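Local coordinates for protein beta-N-acetylhexosaminidase (Bacteroides fragilis, PDB 4PYS) that probably removes terminal N-acetylhexosamine residues from the non-reducing ends of glycans, as a glycosyl hydrolase of family 20, at residues 80-85 against 104-109. Numbering follows the deposited sequence.
Sequences YRIRVT and QSLRQW
Tyr80 and Ser105 make the polar part of this contact. Their hydroxyls form one short hydrogen bond, 2.5 Å from Tyr80 OH to Ser105 OG, and either oxygen could be the donor. Tyr80 CG lies between its backbone N and carbonyl carbon (chi1 65°), and from there the ring carries its OH out to the helix. The serine oxygen comes to the phenol end of the ring obliquely, with OG 3.5 Å from Tyr80 CZ. Ser105 OG has a second partner in Lys160 NZ, just past helix 146-158. The buried serine hydroxyl is thus gripped by two bonds, and the lysine charge would probably polarise the pair.

The apolar part belongs to Ile82. Its CG1 stands anti to the carbonyl carbon (chi1 -65°), and the extended chain sends CD1 to the helix. There CD1 touches two consecutive residues. It lies 4.0 Å from Leu106 CG and 4.1 Å from Ser105 CB. The isoleucine and leucine side chains meet at an oblique angle. Leu106 CD2 adds a looser touch, 4.2 Å from Ile82 CG2. Val84 and Trp109 point into the same interface but approach less closely.

The short segments of strand and helix run at 35° to each other, with axes 10.6 Å apart. The contact packs helix 96-109 against one face of the mixed sheet in the family 20 domain 2 region, well away from the zinc. Strand 80-84 lies between strands 89-93 and 117-126 and runs antiparallel to both. Those two neighbours are joined through helix 96-109 in a beta-alpha-beta crossover that passes over strand 80-84. Ala102 of the same helix also meets Tyr80 and Ile82, while Trp109 NE1 bonds to Pro120 O in strand 117-126.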
ATOM      1  N   TYR A  80       7.343  -9.679  17.050  1.00 19.14           N
ATOM      2  CA  TYR A  80       8.642 -10.324  17.196  1.00 20.87           C
ATOM      3  C   TYR A  80       9.293  -9.900  18.501  1.00 21.20           C
ATOM      4  O   TYR A  80       8.858  -8.934  19.145  1.00 20.27           O
ATOM      5  CB  TYR A  80       9.553  -9.979  16.008  1.00 20.05           C
ATOM      6  CG  TYR A  80       9.899  -8.514  15.957  1.00 20.08           C
ATOM      7  CD1 TYR A  80       9.094  -7.609  15.273  1.00 17.98           C
ATOM      8  CD2 TYR A  80      11.034  -8.030  16.602  1.00 19.52           C
ATOM      9  CE1 TYR A  80       9.406  -6.252  15.252  1.00 18.03           C
ATOM     10  CE2 TYR A  80      11.347  -6.682  16.588  1.00 20.60           C
ATOM     11  CZ  TYR A  80      10.535  -5.804  15.905  1.00 20.89           C
ATOM     12  OH  TYR A  80      10.854  -4.463  15.903  1.00 20.19           O
ATOM     13  N   ARG A  81      10.328 -10.633  18.892  1.00 18.85           N
ATOM     14  CA  ARG A  81      11.169 -10.225  20.005  1.00 20.65           C
ATOM     15  C   ARG A  81      12.607 -10.404  19.551  1.00 26.54           C
ATOM     16  O   ARG A  81      12.940 -11.398  18.892  1.00 27.04           O
ATOM     17  CB  ARG A  81      10.883 -11.088  21.241  1.00 25.90           C
ATOM     18  CG  ARG A  81      11.708 -10.720  22.473  1.00 26.13           C
ATOM     19  CD  ARG A  81      11.451 -11.691  23.629  1.00 25.52           C
ATOM     20  NE  ARG A  81      10.041 -11.722  24.020  1.00 29.09           N
ATOM     21  CZ  ARG A  81       9.188 -12.685  23.677  1.00 31.31           C
ATOM     22  NH1 ARG A  81       9.599 -13.718  22.949  1.00 28.96           N
ATOM     23  NH2 ARG A  81       7.920 -12.624  24.063  1.00 33.53           N
ATOM     24  N   ILE A  82      13.445  -9.426  19.871  1.00 20.40           N
ATOM     25  CA  ILE A  82      14.876  -9.527  19.598  1.00 19.46           C
ATOM     26  C   ILE A  82      15.603  -9.406  20.917  1.00 21.13           C
ATOM     27  O   ILE A  82      15.345  -8.464  21.665  1.00 24.43           O
ATOM     28  CB  ILE A  82      15.366  -8.382  18.696  1.00 20.57           C
ATOM     29  CG1 ILE A  82      14.729  -8.451  17.299  1.00 19.87           C
ATOM     30  CG2 ILE A  82      16.886  -8.429  18.566  1.00 23.45           C
ATOM     31  CD1 ILE A  82      15.060  -7.236  16.405  1.00 20.99           C
ATOM     32  N   ARG A  83      16.492 -10.350  21.223  1.00 23.18           N
ATOM     33  CA  ARG A  83      17.393 -10.192  22.362  1.00 24.16           C
ATOM     34  C   ARG A  83      18.812 -10.223  21.847  1.00 25.90           C
ATOM     35  O   ARG A  83      19.242 -11.223  21.266  1.00 27.43           O
ATOM     36  CB  ARG A  83      17.197 -11.298  23.402  1.00 25.37           C
ATOM     37  CG  ARG A  83      15.925 -11.160  24.216  1.00 30.40           C
ATOM     38  CD  ARG A  83      15.712 -12.393  25.087  1.00 41.16           C
ATOM     39  NE  ARG A  83      15.152 -13.494  24.305  1.00 34.21           N
ATOM     40  CZ  ARG A  83      15.187 -14.763  24.689  1.00 42.34           C
ATOM     41  NH1 ARG A  83      15.773 -15.087  25.838  1.00 39.37           N
ATOM     42  NH2 ARG A  83      14.649 -15.706  23.925  1.00 39.56           N
ATOM     43  N   VAL A  84      19.528  -9.117  22.029  1.00 27.91           N
ATOM     44  CA  VAL A  84      20.956  -9.068  21.727  1.00 24.98           C
ATOM     45  C   VAL A  84      21.710  -9.137  23.044  1.00 30.15           C
ATOM     46  O   VAL A  84      21.517  -8.279  23.908  1.00 29.39           O
ATOM     47  CB  VAL A  84      21.335  -7.761  20.992  1.00 25.10           C
ATOM     48  CG1 VAL A  84      22.844  -7.694  20.754  1.00 30.78           C
ATOM     49  CG2 VAL A  84      20.585  -7.647  19.672  1.00 24.68           C
ATOM     50  N   THR A  85      22.542 -10.167  23.209  1.00 29.56           N
ATOM     51  CA  THR A  85      23.394 -10.302  24.386  1.00 32.15           C
ATOM     52  C   THR A  85      24.839 -10.184  23.909  1.00 36.29           C
ATOM     53  O   THR A  85      25.076 -10.134  22.699  1.00 34.02           O
ATOM     54  CB  THR A  85      23.176 -11.663  25.093  1.00 36.51           C
ATOM     55  OG1 THR A  85      23.777 -12.715  24.325  1.00 39.28           O
ATOM     56  CG2 THR A  85      21.699 -11.948  25.283  1.00 38.85           C
ATOM     57  N   GLN A 104      13.936  -5.843   9.722  1.00 18.94           N
ATOM     58  CA  GLN A 104      13.907  -4.402   9.470  1.00 19.83           C
ATOM     59  C   GLN A 104      14.418  -3.634  10.694  1.00 20.77           C
ATOM     60  O   GLN A 104      15.107  -2.628  10.560  1.00 20.57           O
ATOM     61  CB  GLN A 104      12.492  -3.928   9.107  1.00 17.23           C
ATOM     62  CG  GLN A 104      11.937  -4.498   7.808  1.00 20.02           C
ATOM     63  CD  GLN A 104      12.703  -4.036   6.572  1.00 20.42           C
ATOM     64  OE1 GLN A 104      13.677  -3.275   6.660  1.00 21.78           O
ATOM     65  NE2 GLN A 104      12.251  -4.489   5.408  1.00 19.25           N
ATOM     66  N   SER A 105      14.084  -4.102  11.894  1.00 18.77           N
ATOM     67  CA  SER A 105      14.618  -3.455  13.094  1.00 17.66           C
ATOM     68  C   SER A 105      16.136  -3.643  13.238  1.00 20.41           C
ATOM     69  O   SER A 105      16.844  -2.703  13.610  1.00 22.51           O
ATOM     70  CB  SER A 105      13.884  -3.929  14.355  1.00 19.55           C
ATOM     71  OG  SER A 105      12.556  -3.426  14.366  1.00 18.43           O
ATOM     72  N   LEU A 106      16.632  -4.844  12.951  1.00 20.42           N
ATOM     73  CA  LEU A 106      18.072  -5.103  13.026  1.00 19.59           C
ATOM     74  C   LEU A 106      18.832  -4.196  12.060  1.00 20.76           C
ATOM     75  O   LEU A 106      19.929  -3.722  12.374  1.00 20.62           O
ATOM     76  CB  LEU A 106      18.385  -6.578  12.728  1.00 19.15           C
ATOM     77  CG  LEU A 106      18.047  -7.591  13.825  1.00 21.56           C
ATOM     78  CD1 LEU A 106      18.235  -9.021  13.316  1.00 24.61           C
ATOM     79  CD2 LEU A 106      18.911  -7.349  15.058  1.00 26.02           C
ATOM     80  N   ARG A 107      18.256  -3.949  10.882  1.00 20.74           N
ATOM     81  CA  ARG A 107      18.872  -3.040   9.908  1.00 22.75           C
ATOM     82  C   ARG A 107      19.166  -1.681  10.520  1.00 23.93           C
ATOM     83  O   ARG A 107      20.237  -1.108  10.298  1.00 23.45           O
ATOM     84  CB  ARG A 107      17.922  -2.791   8.738  1.00 25.95           C
ATOM     85  CG  ARG A 107      17.859  -3.862   7.698  1.00 28.83           C
ATOM     86  CD  ARG A 107      16.862  -3.432   6.619  1.00 24.05           C
ATOM     87  NE  ARG A 107      17.396  -2.420   5.704  1.00 23.28           N
ATOM     88  CZ  ARG A 107      16.664  -1.829   4.759  1.00 26.67           C
ATOM     89  NH1 ARG A 107      15.381  -2.142   4.632  1.00 21.48           N
ATOM     90  NH2 ARG A 107      17.211  -0.939   3.941  1.00 27.12           N
ATOM     91  N   GLN A 108      18.196  -1.157  11.270  1.00 20.51           N
ATOM     92  CA  GLN A 108      18.326   0.161  11.881  1.00 21.45           C
ATOM     93  C   GLN A 108      19.066   0.141  13.211  1.00 22.88           C
ATOM     94  O   GLN A 108      19.556   1.173  13.660  1.00 24.63           O
ATOM     95  CB  GLN A 108      16.944   0.793  12.069  1.00 21.69           C
ATOM     96  CG  GLN A 108      16.287   1.128  10.744  1.00 21.85           C
ATOM     97  CD  GLN A 108      14.981   1.874  10.902  1.00 19.50           C
ATOM     98  OE1 GLN A 108      14.840   2.730  11.778  1.00 21.97           O
ATOM     99  NE2 GLN A 108      14.017   1.554  10.052  1.00 20.98           N
ATOM    100  N   TRP A 109      19.151  -1.027  13.839  1.00 24.00           N
ATOM    101  CA  TRP A 109      19.778  -1.126  15.146  1.00 19.65           C
ATOM    102  C   TRP A 109      21.301  -1.253  15.030  1.00 26.47           C
ATOM    103  O   TRP A 109      22.030  -0.872  15.939  1.00 28.55           O
ATOM    104  CB  TRP A 109      19.173  -2.300  15.937  1.00 20.62           C
ATOM    105  CG  TRP A 109      19.530  -2.284  17.394  1.00 24.48           C
ATOM    106  CD1 TRP A 109      20.345  -3.162  18.054  1.00 23.80           C
ATOM    107  CD2 TRP A 109      19.074  -1.342  18.374  1.00 25.67           C
ATOM    108  NE1 TRP A 109      20.428  -2.818  19.385  1.00 26.69           N
ATOM    109  CE2 TRP A 109      19.661  -1.699  19.603  1.00 29.60           C
ATOM    110  CE3 TRP A 109      18.230  -0.225  18.328  1.00 26.58           C
ATOM    111  CZ2 TRP A 109      19.427  -0.975  20.785  1.00 30.84           C
ATOM    112  CZ3 TRP A 109      17.997   0.489  19.496  1.00 32.92           C
ATOM    113  CH2 TRP A 109      18.594   0.115  20.706  1.00 30.72           C
TER